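Local coordinates for trichothecene 15-O-acetyltransferase TRI3 (Fusarium sporotrichioides, PDB 3FOT), which transfers an acetyl group to the C-15 hydroxyl of trichothecene intermediates during the biosynthesis of mycotoxins such as T-2 toxin, at residues V40-R48 with V96-A104; R278-A286 with E500-V511. All coordinates share one frame; numbering follows the deposited sequence.

Contact 1 (V40-R48 with V96-A104); sequences VGLEEKNRR and VSWDDEVPA
The side chain of Glu43 lies flat over one face of the Trp98 indole, its carboxylate plane only 4° from the ring plane. Glu43 CB sits 3.4 Å from the centroid of the five-membered ring of Trp98, almost on the ring normal, a CH-pi contact. With CG anti to the backbone N (chi1 -173°) and the chain extended beyond it, Glu43 runs across the indole until OE1 is 3.3 Å from Trp98 CB. Val96 CG2 backs the opposite face near its rim. In the ring plane, Trp98 NE1 donates to Gly41 O over 2.7 Å, meeting the oxygen nearly along the C=O axis, while Asn46 CB abuts the six-membered ring at its edge. Arg47 NE binds the anti lone pair of Glu43 OE2 at 2.9 Å, a salt bridge that should restrain the carboxylate in its stacked position; Arg47 also reaches Trp98 CZ3, its guanidinium inclined 45° to the indole. Water 1 joins Glu43 N to Val102 O, and water 3 donates to both Glu43 OE1 and Asp99 O. Leu42 CD2 and Val102 CG1 approach tightly, at 3.3 Å, and both residues also touch helix 406-423. The arrangement fastens the turn between the antiparallel strands 95-97 and 105-109 to the start of helix 43-46, where Leu42 is the N-cap, beside the helix carrying the substrate-binding His414.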
ATOM      1  N   VAL A  40      10.687  -4.520  -3.839  1.00  8.60           N
ATOM      2  CA  VAL A  40       9.987  -5.360  -2.866  1.00  9.34           C
ATOM      3  C   VAL A  40      10.247  -6.852  -3.068  1.00  9.15           C
ATOM      4  O   VAL A  40      10.078  -7.641  -2.129  1.00 10.03           O
ATOM      5  CB  VAL A  40       8.453  -5.055  -2.802  1.00  8.88           C
ATOM      6  CG1 VAL A  40       8.235  -3.542  -2.495  1.00  9.22           C
ATOM      7  CG2 VAL A  40       7.760  -5.404  -4.122  1.00  8.53           C
ATOM      8  N   GLY A  41      10.616  -7.214  -4.297  1.00  9.20           N
ATOM      9  CA  GLY A  41      10.975  -8.581  -4.667  1.00  9.73           C
ATOM     10  C   GLY A  41      12.389  -9.048  -4.335  1.00 10.05           C
ATOM     11  O   GLY A  41      12.661 -10.240  -4.453  1.00 10.31           O
ATOM     12  N   LEU A  42      13.292  -8.152  -3.920  1.00  9.66           N
ATOM     13  CA  LEU A  42      14.668  -8.577  -3.548  1.00  9.80           C
ATOM     14  C   LEU A  42      14.614  -9.830  -2.684  1.00 10.55           C
ATOM     15  O   LEU A  42      13.969  -9.851  -1.637  1.00 10.12           O
ATOM     16  CB  LEU A  42      15.436  -7.500  -2.804  1.00 10.62           C
ATOM     17  CG  LEU A  42      15.810  -6.243  -3.575  1.00 12.48           C
ATOM     18  CD1 LEU A  42      16.399  -5.195  -2.616  1.00 14.49           C
ATOM     19  CD2 LEU A  42      16.817  -6.611  -4.650  1.00 13.44           C
ATOM     20  N   GLU A  43      15.259 -10.894  -3.164  1.00 10.32           N
ATOM     21  CA  GLU A  43      15.109 -12.201  -2.520  1.00 11.02           C
ATOM     22  C   GLU A  43      15.326 -12.173  -1.008  1.00 11.05           C
ATOM     23  O   GLU A  43      14.498 -12.693  -0.253  1.00 10.94           O
ATOM     24  CB  GLU A  43      15.983 -13.253  -3.211  1.00 10.84           C
ATOM     25  CG  GLU A  43      15.720 -14.646  -2.670  1.00 11.73           C
ATOM     26  CD  GLU A  43      16.430 -15.719  -3.427  1.00 14.77           C
ATOM     27  OE1 GLU A  43      17.209 -15.413  -4.365  1.00 16.69           O
ATOM     28  OE2 GLU A  43      16.204 -16.872  -3.055  1.00 14.29           O
ATOM     29  N   GLU A  44      16.419 -11.555  -0.561  1.00 11.86           N
ATOM     30  CA  GLU A  44      16.761 -11.523   0.868  1.00 12.55           C
ATOM     31  C   GLU A  44      15.751 -10.754   1.750  1.00 12.53           C
ATOM     32  O   GLU A  44      15.725 -10.943   2.971  1.00 13.85           O
ATOM     33  CB  GLU A  44      18.193 -10.990   1.091  1.00 13.27           C
ATOM     34  CG  GLU A  44      18.463  -9.527   0.686  1.00 15.79           C
ATOM     35  CD  GLU A  44      18.854  -9.314  -0.777  1.00 18.59           C
ATOM     36  OE1 GLU A  44      18.691 -10.234  -1.632  1.00 17.04           O
ATOM     37  OE2 GLU A  44      19.290  -8.172  -1.080  1.00 20.28           O
ATOM     38  N   LYS A  45      14.969  -9.882   1.130  1.00 11.99           N
ATOM     39  CA  LYS A  45      13.933  -9.113   1.825  1.00 11.05           C
ATOM     40  C   LYS A  45      12.557  -9.745   1.681  1.00 10.75           C
ATOM     41  O   LYS A  45      11.816  -9.860   2.664  1.00 10.16           O
ATOM     42  CB  LYS A  45      13.925  -7.682   1.311  1.00 11.92           C
ATOM     43  CG  LYS A  45      15.257  -6.983   1.457  1.00 13.91           C
ATOM     44  CD  LYS A  45      15.001  -5.501   1.475  1.00 18.09           C
ATOM     45  CE  LYS A  45      16.226  -4.696   1.113  1.00 22.44           C
ATOM     46  NZ  LYS A  45      17.247  -4.788   2.175  1.00 26.22           N
ATOM     47  N   ASN A  46      12.218 -10.157   0.464  1.00 10.03           N
ATOM     48  CA  ASN A  46      10.948 -10.825   0.208  1.00 10.08           C
ATOM     49  C   ASN A  46      10.797 -12.130   1.017  1.00 10.23           C
ATOM     50  O   ASN A  46       9.711 -12.426   1.532  1.00 10.11           O
ATOM     51  CB  ASN A  46      10.778 -11.062  -1.293  1.00 10.62           C
ATOM     52  CG  ASN A  46       9.334 -11.287  -1.679  1.00  9.17           C
ATOM     53  OD1 ASN A  46       8.868 -12.421  -1.667  1.00  8.60           O
ATOM     54  ND2 ASN A  46       8.607 -10.194  -2.000  1.00  9.45           N
ATOM     55  N   ARG A  47      11.879 -12.914   1.121  1.00 11.03           N
ATOM     56  CA  ARG A  47      11.856 -14.138   1.947  1.00 12.06           C
ATOM     57  C   ARG A  47      11.609 -13.865   3.429  1.00 12.34           C
ATOM     58  O   ARG A  47      11.165 -14.757   4.154  1.00 13.83           O
ATOM     59  CB  ARG A  47      13.129 -14.979   1.750  1.00 11.65           C
ATOM     60  CG  ARG A  47      13.175 -15.645   0.401  1.00 12.42           C
ATOM     61  CD  ARG A  47      14.382 -16.601   0.256  1.00 14.30           C
ATOM     62  NE  ARG A  47      14.273 -17.372  -0.981  1.00 17.41           N
ATOM     63  CZ  ARG A  47      13.543 -18.474  -1.139  1.00 19.15           C
ATOM     64  NH1 ARG A  47      12.809 -18.965  -0.142  1.00 19.15           N
ATOM     65  NH2 ARG A  47      13.529 -19.087  -2.304  1.00 20.91           N
ATOM     66  N   ARG A  48      11.868 -12.632   3.866  1.00 12.34           N
ATOM     67  CA  ARG A  48      11.676 -12.247   5.253  1.00 12.12           C
ATOM     68  C   ARG A  48      10.442 -11.362   5.413  1.00 11.87           C
ATOM     69  O   ARG A  48      10.231 -10.790   6.473  1.00 10.93           O
ATOM     70  CB  ARG A  48      12.886 -11.498   5.760  1.00 13.67           C
ATOM     71  CG  ARG A  48      14.088 -12.382   6.047  1.00 15.82           C
ATOM     72  CD  ARG A  48      15.176 -11.531   6.711  1.00 20.71           C
ATOM     73  NE  ARG A  48      15.850 -10.663   5.743  1.00 22.79           N
ATOM     74  CZ  ARG A  48      16.429  -9.495   6.031  1.00 24.78           C
ATOM     75  NH1 ARG A  48      16.399  -9.012   7.274  1.00 20.83           N
ATOM     76  NH2 ARG A  48      17.028  -8.810   5.060  1.00 25.04           N
ATOM     77  N   VAL A  96       6.381 -16.376  -6.768  1.00 11.89           N
ATOM     78  CA  VAL A  96       7.650 -15.731  -6.984  1.00 12.41           C
ATOM     79  C   VAL A  96       8.770 -16.749  -6.977  1.00 12.58           C
ATOM     80  O   VAL A  96       8.741 -17.722  -6.204  1.00 12.36           O
ATOM     81  CB  VAL A  96       7.933 -14.656  -5.908  1.00 13.06           C
ATOM     82  CG1 VAL A  96       8.039 -15.252  -4.513  1.00 13.68           C
ATOM     83  CG2 VAL A  96       9.227 -13.895  -6.243  1.00 12.81           C
ATOM     84  N   SER A  97       9.757 -16.508  -7.830  1.00 12.37           N
ATOM     85  CA  SER A  97      11.010 -17.267  -7.803  1.00 12.43           C
ATOM     86  C   SER A  97      12.163 -16.345  -8.133  1.00 12.31           C
ATOM     87  O   SER A  97      11.966 -15.202  -8.576  1.00 11.91           O
ATOM     88  CB  SER A  97      10.992 -18.423  -8.816  1.00 11.23           C
ATOM     89  OG  SER A  97      10.841 -17.992 -10.152  1.00 13.13           O
ATOM     90  N   TRP A  98      13.375 -16.857  -7.940  1.00 12.17           N
ATOM     91  CA  TRP A  98      14.531 -16.064  -8.242  1.00 13.66           C
ATOM     92  C   TRP A  98      15.562 -16.907  -8.958  1.00 14.61           C
ATOM     93  O   TRP A  98      15.658 -18.129  -8.733  1.00 14.49           O
ATOM     94  CB  TRP A  98      15.189 -15.526  -6.975  1.00 13.89           C
ATOM     95  CG  TRP A  98      14.361 -14.545  -6.225  1.00 14.67           C
ATOM     96  CD1 TRP A  98      14.347 -13.188  -6.393  1.00 16.05           C
ATOM     97  CD2 TRP A  98      13.392 -14.841  -5.210  1.00 14.75           C
ATOM     98  NE1 TRP A  98      13.447 -12.612  -5.507  1.00 13.16           N
ATOM     99  CE2 TRP A  98      12.845 -13.602  -4.781  1.00 14.28           C
ATOM    100  CE3 TRP A  98      12.952 -16.031  -4.597  1.00 16.23           C
ATOM    101  CZ2 TRP A  98      11.875 -13.516  -3.773  1.00 14.25           C
ATOM    102  CZ3 TRP A  98      11.976 -15.944  -3.589  1.00 15.86           C
ATOM    103  CH2 TRP A  98      11.442 -14.691  -3.203  1.00 14.46           C
ATOM    104  N   ASP A  99      16.353 -16.238  -9.779  1.00 14.84           N
ATOM    105  CA  ASP A  99      17.672 -16.791 -10.125  1.00 15.91           C
ATOM    106  C   ASP A  99      18.751 -15.935  -9.484  1.00 16.60           C
ATOM    107  O   ASP A  99      18.567 -15.422  -8.374  1.00 16.72           O
ATOM    108  CB  ASP A  99      17.842 -16.951 -11.639  1.00 16.45           C
ATOM    109  CG  ASP A  99      17.572 -15.679 -12.409  1.00 16.21           C
ATOM    110  OD1 ASP A  99      17.712 -14.553 -11.862  1.00 18.50           O
ATOM    111  OD2 ASP A  99      17.235 -15.810 -13.584  1.00 18.07           O
ATOM    112  N   ASP A 100      19.880 -15.754 -10.159  1.00 17.23           N
ATOM    113  CA  ASP A 100      20.970 -15.023  -9.531  1.00 18.65           C
ATOM    114  C   ASP A 100      20.865 -13.508  -9.712  1.00 19.25           C
ATOM    115  O   ASP A 100      21.592 -12.745  -9.055  1.00 20.82           O
ATOM    116  CB  ASP A 100      22.312 -15.585 -10.001  1.00 18.97           C
ATOM    117  CG  ASP A 100      22.495 -17.041  -9.583  1.00 21.74           C
ATOM    118  OD1 ASP A 100      22.251 -17.383  -8.399  1.00 25.11           O
ATOM    119  OD2 ASP A 100      22.868 -17.856 -10.432  1.00 25.79           O
ATOM    120  N   GLU A 101      19.939 -13.076 -10.562  1.00 19.37           N
ATOM    121  CA  GLU A 101      19.722 -11.651 -10.800  1.00 20.15           C
ATOM    122  C   GLU A 101      18.967 -11.023  -9.637  1.00 18.17           C
ATOM    123  O   GLU A 101      18.340 -11.713  -8.833  1.00 17.58           O
ATOM    124  CB  GLU A 101      18.969 -11.418 -12.096  1.00 19.98           C
ATOM    125  CG  GLU A 101      19.613 -12.060 -13.332  1.00 24.80           C
ATOM    126  CD  GLU A 101      18.971 -11.602 -14.629  1.00 25.20           C
ATOM    127  OE1 GLU A 101      18.253 -10.570 -14.620  1.00 32.57           O
ATOM    128  OE2 GLU A 101      19.198 -12.271 -15.666  1.00 30.35           O
ATOM    129  N   VAL A 102      19.067  -9.705  -9.539  1.00 16.91           N
ATOM    130  CA  VAL A 102      18.321  -8.951  -8.536  1.00 15.60           C
ATOM    131  C   VAL A 102      16.778  -9.021  -8.707  1.00 14.63           C
ATOM    132  O   VAL A 102      16.068  -9.304  -7.725  1.00 13.10           O
ATOM    133  CB  VAL A 102      18.820  -7.481  -8.488  1.00 15.82           C
ATOM    134  CG1 VAL A 102      17.805  -6.566  -7.817  1.00 16.72           C
ATOM    135  CG2 VAL A 102      20.185  -7.405  -7.784  1.00 16.53           C
ATOM    136  N   PRO A 103      16.258  -8.729  -9.922  1.00 14.49           N
ATOM    137  CA  PRO A 103      14.805  -8.787 -10.101  1.00 13.68           C
ATOM    138  C   PRO A 103      14.191 -10.188  -9.995  1.00 13.66           C
ATOM    139  O   PRO A 103      14.680 -11.168 -10.587  1.00 12.92           O
ATOM    140  CB  PRO A 103      14.566  -8.123 -11.470  1.00 13.52           C
ATOM    141  CG  PRO A 103      15.908  -8.180 -12.165  1.00 15.42           C
ATOM    142  CD  PRO A 103      16.948  -8.224 -11.137  1.00 15.02           C
ATOM    143  N   ALA A 104      13.159 -10.258  -9.157  1.00 13.00           N
ATOM    144  CA  ALA A 104      12.347 -11.457  -8.983  1.00 11.83           C
ATOM    145  C   ALA A 104      11.666 -11.875 -10.276  1.00 11.69           C
ATOM    146  O   ALA A 104      11.484 -11.072 -11.197  1.00 11.33           O
ATOM    147  CB  ALA A 104      11.276 -11.186  -7.941  1.00 11.69           C
TER
HETATM  148  O   HOH W   1      16.761 -10.860  -5.648  1.00 13.08           O
HETATM  149  O   HOH W   2      18.123 -13.334  -6.151  1.00 21.43           O
HETATM  150  O   HOH W   3      18.400 -17.298  -5.779  1.00 28.74           O

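Contact 2 (R278-A286 with E500-V511); sequences RCVIHKLSA and EAEVQKYLQSIV. With SO4 (sulfate ion), chain I.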
ATOM      1  N   ARG A 278       6.420  -2.230  13.496  1.00 16.99           N
ATOM      2  CA  ARG A 278       5.376  -1.823  14.407  1.00 17.30           C
ATOM      3  C   ARG A 278       4.633  -0.656  13.809  1.00 16.80           C
ATOM      4  O   ARG A 278       5.092  -0.052  12.844  1.00 17.51           O
ATOM      5  CB  ARG A 278       5.932  -1.420  15.769  1.00 17.46           C
ATOM      6  CG  ARG A 278       6.690  -2.506  16.512  1.00 18.96           C
ATOM      7  CD  ARG A 278       5.824  -3.712  16.838  1.00 21.60           C
ATOM      8  NE  ARG A 278       6.517  -4.642  17.724  1.00 23.96           N
ATOM      9  CZ  ARG A 278       5.989  -5.771  18.203  1.00 25.68           C
ATOM     10  NH1 ARG A 278       4.757  -6.132  17.879  1.00 25.02           N
ATOM     11  NH2 ARG A 278       6.699  -6.543  19.017  1.00 26.35           N
ATOM     12  N   CYS A 279       3.480  -0.342  14.370  1.00 17.44           N
ATOM     13  CA  CYS A 279       2.615   0.703  13.835  0.50 17.41           C
ATOM     14  C   CYS A 279       2.041   1.588  14.950  1.00 17.55           C
ATOM     15  O   CYS A 279       1.681   1.069  15.985  1.00 17.53           O
ATOM     16  CB  CYS A 279       1.482   0.030  13.051  0.50 18.24           C
ATOM     17  SG  CYS A 279       0.494   1.125  12.045  0.50 18.87           S
ATOM     18  N   VAL A 280       1.926   2.897  14.717  1.00 16.36           N
ATOM     19  CA  VAL A 280       1.202   3.790  15.615  1.00 15.87           C
ATOM     20  C   VAL A 280       0.171   4.485  14.749  1.00 15.31           C
ATOM     21  O   VAL A 280       0.509   5.011  13.693  1.00 15.47           O
ATOM     22  CB  VAL A 280       2.122   4.825  16.301  1.00 15.64           C
ATOM     23  CG1 VAL A 280       1.280   5.757  17.177  1.00 18.07           C
ATOM     24  CG2 VAL A 280       3.157   4.126  17.156  1.00 15.86           C
ATOM     25  N   ILE A 281      -1.092   4.469  15.182  1.00 15.32           N
ATOM     26  CA  ILE A 281      -2.199   4.992  14.370  1.00 14.90           C
ATOM     27  C   ILE A 281      -2.908   6.144  15.088  1.00 14.94           C
ATOM     28  O   ILE A 281      -3.163   6.075  16.290  1.00 16.46           O
ATOM     29  CB  ILE A 281      -3.247   3.870  14.097  1.00 15.01           C
ATOM     30  CG1 ILE A 281      -2.656   2.764  13.214  1.00 13.82           C
ATOM     31  CG2 ILE A 281      -4.496   4.460  13.477  1.00 15.94           C
ATOM     32  CD1 ILE A 281      -3.519   1.526  13.079  1.00 15.83           C
ATOM     33  N   HIS A 282      -3.229   7.206  14.356  1.00 14.73           N
ATOM     34  CA  HIS A 282      -4.073   8.271  14.899  1.00 14.41           C
ATOM     35  C   HIS A 282      -5.199   8.485  13.915  1.00 14.24           C
ATOM     36  O   HIS A 282      -4.969   8.909  12.796  1.00 13.37           O
ATOM     37  CB  HIS A 282      -3.316   9.580  15.091  1.00 14.81           C
ATOM     38  CG  HIS A 282      -4.132  10.629  15.769  1.00 16.30           C
ATOM     39  ND1 HIS A 282      -5.080  11.375  15.107  1.00 18.01           N
ATOM     40  CD2 HIS A 282      -4.191  11.010  17.068  1.00 19.48           C
ATOM     41  CE1 HIS A 282      -5.684  12.181  15.964  1.00 16.90           C
ATOM     42  NE2 HIS A 282      -5.156  11.989  17.158  1.00 21.80           N
ATOM     43  N   LYS A 283      -6.409   8.159  14.347  1.00 13.65           N
ATOM     44  CA  LYS A 283      -7.591   8.390  13.555  1.00 14.23           C
ATOM     45  C   LYS A 283      -8.155   9.761  13.904  1.00 13.95           C
ATOM     46  O   LYS A 283      -8.563  10.000  15.048  1.00 14.69           O
ATOM     47  CB  LYS A 283      -8.626   7.306  13.855  1.00 14.63           C
ATOM     48  CG  LYS A 283      -8.278   5.950  13.302  1.00 17.63           C
ATOM     49  N   LEU A 284      -8.147  10.663  12.932  1.00 13.91           N
ATOM     50  CA  LEU A 284      -8.782  11.972  13.102  1.00 14.30           C
ATOM     51  C   LEU A 284     -10.286  11.759  12.992  1.00 14.37           C
ATOM     52  O   LEU A 284     -10.731  10.927  12.200  1.00 15.30           O
ATOM     53  CB  LEU A 284      -8.329  12.932  12.010  1.00 14.50           C
ATOM     54  CG  LEU A 284      -6.887  13.429  11.997  1.00 16.68           C
ATOM     55  CD1 LEU A 284      -6.621  14.189  10.701  1.00 19.38           C
ATOM     56  CD2 LEU A 284      -6.637  14.324  13.202  1.00 20.12           C
ATOM     57  N   SER A 285     -11.080  12.503  13.760  1.00 13.80           N
ATOM     58  CA  SER A 285     -12.535  12.327  13.661  1.00 12.35           C
ATOM     59  C   SER A 285     -12.972  12.776  12.275  1.00 11.44           C
ATOM     60  O   SER A 285     -12.264  13.520  11.619  1.00 10.92           O
ATOM     61  CB  SER A 285     -13.268  13.127  14.734  1.00 12.98           C
ATOM     62  OG  SER A 285     -13.049  14.507  14.529  1.00 12.40           O
ATOM     63  N   ALA A 286     -14.143  12.348  11.816  1.00 10.77           N
ATOM     64  CA  ALA A 286     -14.673  12.921  10.571  1.00 10.93           C
ATOM     65  C   ALA A 286     -14.804  14.454  10.659  1.00 10.41           C
ATOM     66  O   ALA A 286     -14.536  15.163   9.690  1.00 10.07           O
ATOM     67  CB  ALA A 286     -16.037  12.293  10.216  1.00 11.57           C
ATOM     68  N   GLU A 500       8.299   3.229  20.848  1.00 18.55           N
ATOM     69  CA  GLU A 500       6.910   3.576  20.538  1.00 18.96           C
ATOM     70  C   GLU A 500       6.602   4.997  21.014  1.00 18.49           C
ATOM     71  O   GLU A 500       5.901   5.752  20.326  1.00 17.64           O
ATOM     72  CB  GLU A 500       5.935   2.552  21.131  1.00 18.95           C
ATOM     73  CG  GLU A 500       4.487   2.716  20.661  1.00 20.33           C
ATOM     74  CD  GLU A 500       3.504   1.856  21.430  0.70 21.67           C
ATOM     75  OE1 GLU A 500       3.858   1.313  22.506  0.70 25.25           O
ATOM     76  OE2 GLU A 500       2.364   1.735  20.959  0.70 24.68           O
ATOM     77  N   ALA A 501       7.125   5.361  22.188  1.00 17.66           N
ATOM     78  CA  ALA A 501       6.894   6.691  22.741  1.00 18.28           C
ATOM     79  C   ALA A 501       7.383   7.807  21.834  1.00 18.15           C
ATOM     80  O   ALA A 501       6.685   8.807  21.653  1.00 17.39           O
ATOM     81  CB  ALA A 501       7.535   6.830  24.104  1.00 18.34           C
ATOM     82  N   GLU A 502       8.580   7.665  21.272  1.00 17.42           N
ATOM     83  CA  GLU A 502       9.061   8.744  20.393  1.00 18.13           C
ATOM     84  C   GLU A 502       8.243   8.873  19.087  1.00 16.72           C
ATOM     85  O   GLU A 502       8.029   9.993  18.598  1.00 14.96           O
ATOM     86  CB  GLU A 502      10.581   8.670  20.153  1.00 18.61           C
ATOM     87  CG  GLU A 502      11.040   7.515  19.323  1.00 21.42           C
ATOM     88  CD  GLU A 502      12.557   7.446  19.246  1.00 20.85           C
ATOM     89  OE1 GLU A 502      13.113   6.372  19.525  1.00 21.48           O
ATOM     90  OE2 GLU A 502      13.180   8.495  18.942  1.00 28.20           O
ATOM     91  N   VAL A 503       7.755   7.744  18.565  1.00 16.46           N
ATOM     92  CA  VAL A 503       6.943   7.750  17.344  1.00 15.88           C
ATOM     93  C   VAL A 503       5.587   8.385  17.628  1.00 15.70           C
ATOM     94  O   VAL A 503       5.073   9.177  16.824  1.00 14.88           O
ATOM     95  CB  VAL A 503       6.720   6.335  16.761  1.00 15.85           C
ATOM     96  CG1 VAL A 503       5.902   6.443  15.479  1.00 16.11           C
ATOM     97  CG2 VAL A 503       8.060   5.672  16.439  1.00 16.64           C
ATOM     98  N   GLN A 504       5.005   8.007  18.764  1.00 15.75           N
ATOM     99  CA  GLN A 504       3.756   8.603  19.228  1.00 15.80           C
ATOM    100  C   GLN A 504       3.911  10.115  19.397  1.00 15.33           C
ATOM    101  O   GLN A 504       3.040  10.860  18.993  1.00 14.87           O
ATOM    102  CB  GLN A 504       3.305   7.981  20.559  1.00 16.30           C
ATOM    103  CG  GLN A 504       2.841   6.540  20.466  0.50 16.57           C
ATOM    104  CD  GLN A 504       2.547   5.916  21.830  0.50 17.21           C
ATOM    105  OE1 GLN A 504       3.230   6.187  22.822  0.50 18.81           O
ATOM    106  NE2 GLN A 504       1.534   5.055  21.874  0.50 18.80           N
ATOM    107  N   LYS A 505       5.019  10.547  19.995  1.00 15.49           N
ATOM    108  CA  LYS A 505       5.284  11.975  20.230  1.00 15.32           C
ATOM    109  C   LYS A 505       5.349  12.700  18.887  1.00 14.64           C
ATOM    110  O   LYS A 505       4.733  13.755  18.692  1.00 14.10           O
ATOM    111  CB  LYS A 505       6.595  12.158  21.015  1.00 15.74           C
ATOM    112  CG  LYS A 505       6.944  13.615  21.293  1.00 18.39           C
ATOM    113  N   TYR A 506       6.070  12.100  17.951  1.00 13.80           N
ATOM    114  CA  TYR A 506       6.200  12.664  16.609  1.00 12.77           C
ATOM    115  C   TYR A 506       4.840  12.684  15.896  1.00 12.87           C
ATOM    116  O   TYR A 506       4.451  13.694  15.332  1.00 12.05           O
ATOM    117  CB  TYR A 506       7.249  11.890  15.801  1.00 13.10           C
ATOM    118  CG  TYR A 506       7.570  12.530  14.455  1.00 12.41           C
ATOM    119  CD1 TYR A 506       8.219  13.761  14.390  1.00 14.46           C
ATOM    120  CD2 TYR A 506       7.232  11.896  13.257  1.00 13.57           C
ATOM    121  CE1 TYR A 506       8.520  14.363  13.163  1.00 12.53           C
ATOM    122  CE2 TYR A 506       7.522  12.483  12.025  1.00 14.34           C
ATOM    123  CZ  TYR A 506       8.160  13.726  11.992  1.00 12.74           C
ATOM    124  OH  TYR A 506       8.452  14.336  10.801  1.00 13.55           O
ATOM    125  N   LEU A 507       4.102  11.570  15.930  1.00 12.29           N
ATOM    126  CA  LEU A 507       2.770  11.530  15.289  1.00 12.57           C
ATOM    127  C   LEU A 507       1.846  12.623  15.842  1.00 11.56           C
ATOM    128  O   LEU A 507       1.147  13.328  15.088  1.00 11.37           O
ATOM    129  CB  LEU A 507       2.128  10.146  15.494  1.00 12.19           C
ATOM    130  CG  LEU A 507       0.749   9.957  14.833  1.00 13.41           C
ATOM    131  CD1 LEU A 507       0.728  10.362  13.326  1.00 16.11           C
ATOM    132  CD2 LEU A 507       0.306   8.500  15.030  1.00 14.10           C
ATOM    133  N   GLN A 508       1.848  12.774  17.157  1.00 12.06           N
ATOM    134  CA  GLN A 508       0.990  13.782  17.799  1.00 12.49           C
ATOM    135  C   GLN A 508       1.377  15.209  17.372  1.00 11.58           C
ATOM    136  O   GLN A 508       0.510  16.096  17.215  1.00 10.52           O
ATOM    137  CB  GLN A 508       1.043  13.648  19.326  1.00 12.66           C
ATOM    138  CG  GLN A 508       0.289  12.392  19.851  1.00 16.57           C
ATOM    139  CD  GLN A 508      -1.116  12.257  19.221  1.00 22.96           C
ATOM    140  OE1 GLN A 508      -1.387  11.318  18.448  1.00 27.08           O
ATOM    141  NE2 GLN A 508      -1.992  13.221  19.512  1.00 22.87           N
ATOM    142  N   SER A 509       2.672  15.426  17.183  1.00 11.65           N
ATOM    143  CA  SER A 509       3.168  16.720  16.706  1.00 11.27           C
ATOM    144  C   SER A 509       2.639  17.031  15.306  1.00 11.30           C
ATOM    145  O   SER A 509       2.198  18.160  15.017  1.00 10.93           O
ATOM    146  CB  SER A 509       4.711  16.731  16.709  1.00 12.18           C
ATOM    147  OG  SER A 509       5.196  18.017  16.278  1.00 12.36           O
ATOM    148  N   ILE A 510       2.714  16.034  14.420  1.00 10.35           N
ATOM    149  CA  ILE A 510       2.208  16.175  13.071  1.00 10.29           C
ATOM    150  C   ILE A 510       0.730  16.502  13.127  1.00 10.83           C
ATOM    151  O   ILE A 510       0.285  17.438  12.477  1.00  9.42           O
ATOM    152  CB  ILE A 510       2.370  14.865  12.264  1.00 10.30           C
ATOM    153  CG1 ILE A 510       3.852  14.531  12.057  1.00 11.71           C
ATOM    154  CG2 ILE A 510       1.619  14.948  10.939  1.00 10.73           C
ATOM    155  CD1 ILE A 510       4.058  13.035  11.727  1.00 10.10           C
ATOM    156  N   VAL A 511      -0.014  15.729  13.914  1.00 10.33           N
ATOM    157  CA  VAL A 511      -1.476  15.937  14.034  1.00 10.86           C
ATOM    158  C   VAL A 511      -1.806  17.347  14.548  1.00 11.02           C
ATOM    159  O   VAL A 511      -2.708  18.020  14.022  1.00 11.16           O
ATOM    160  CB  VAL A 511      -2.131  14.848  14.927  1.00 10.46           C
ATOM    161  CG1 VAL A 511      -3.586  15.197  15.235  1.00 12.07           C
ATOM    162  CG2 VAL A 511      -2.068  13.473  14.240  1.00 11.11           C
TER
HETATM  163  S   SO4 I 527       9.640   0.467  23.177  1.00 45.34           S
HETATM  164  O1  SO4 I 527       9.490   1.398  24.293  1.00 44.94           O
HETATM  165  O2  SO4 I 527       9.196  -0.872  23.581  1.00 45.08           O
HETATM  166  O3  SO4 I 527       8.811   0.920  22.066  1.00 43.54           O
HETATM  167  O4  SO4 I 527      11.056   0.455  22.804  1.00 43.80           O
HETATM  168  O   HOH W   4      -4.940  13.614  20.206  1.00 36.80           O
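Val280 and Leu507 interleave from opposing sides, Val280 CG1 lying 3.6 Å from Leu507 CD2. The two methyls of Val280 divide the helix surface between them. CG1, anti to the backbone N, also meets Gln504 CG, whose chain lies roughly perpendicular to the valine. CG2 instead reaches Val503 CG1 and, at a similar 4.0 Å, Glu500 CG. Glu500, Val503, Gln504, Leu507, Gln508 and Val511 follow the three-and-four spacing of one helical face, against which the alternate strand residues Val280 and His282 point.

The helix runs at 30° to strand 278-283, their axes 9.0 Å apart at closest approach, and packs on a mixed sheet in which 277-283 is an outermost strand beside 486-494. This is helix-on-sheet packing within the two-domain architecture of the CoA-dependent acyltransferases, the clan to which BAHD enzymes belong. The opposite side of the strand, through Cys279 and Ile281, faces helix 134-147.

Further along, His282 CB rests 3.8 Å from Leu507 CD2, and its imidazole takes Val511 over one face: Val511 CG2 lies 4.0 Å from the ring centroid, 21° off the normal, in a CH-pi contact. Gln508, its chain bent at the second torsion, brings OE1 obliquely to 3.1 Å from His282 CD2, the amide and ring planes 43° apart. Water 4 links Gln508 NE2 and His282 NE2 through weak bonds, whereas the buried His282 ND1 has no partner in the model. Leu284 CD2 touches Val511 CG1 at this end. At the other end of the helix, the backbone N of Glu500 donates to O3 of a sulfate, probably from the crystallisation liquor.

Contacts 1 and 2 do not touch: their centres lie 33 Å apart and their nearest atoms about 12 Å apart. Each centre is 19 Å from the centre of the chain, and along the sequence contact 1 closes before contact 2 opens. They differ in their relation to the substrate site. In contact 1, the Val102 side chain is about 10 Å from that of His414, which binds 15-deacetylcalonectrin, and Val102 touches Ala418 and His422, on the same helix as His414. Contact 2 lies away from that site, and its sulfate marks a helix start. Contact 1 involves the edge strand 95-97 of an antiparallel sheet, contact 2 the edge strand 277-283 of a separate mixed sheet.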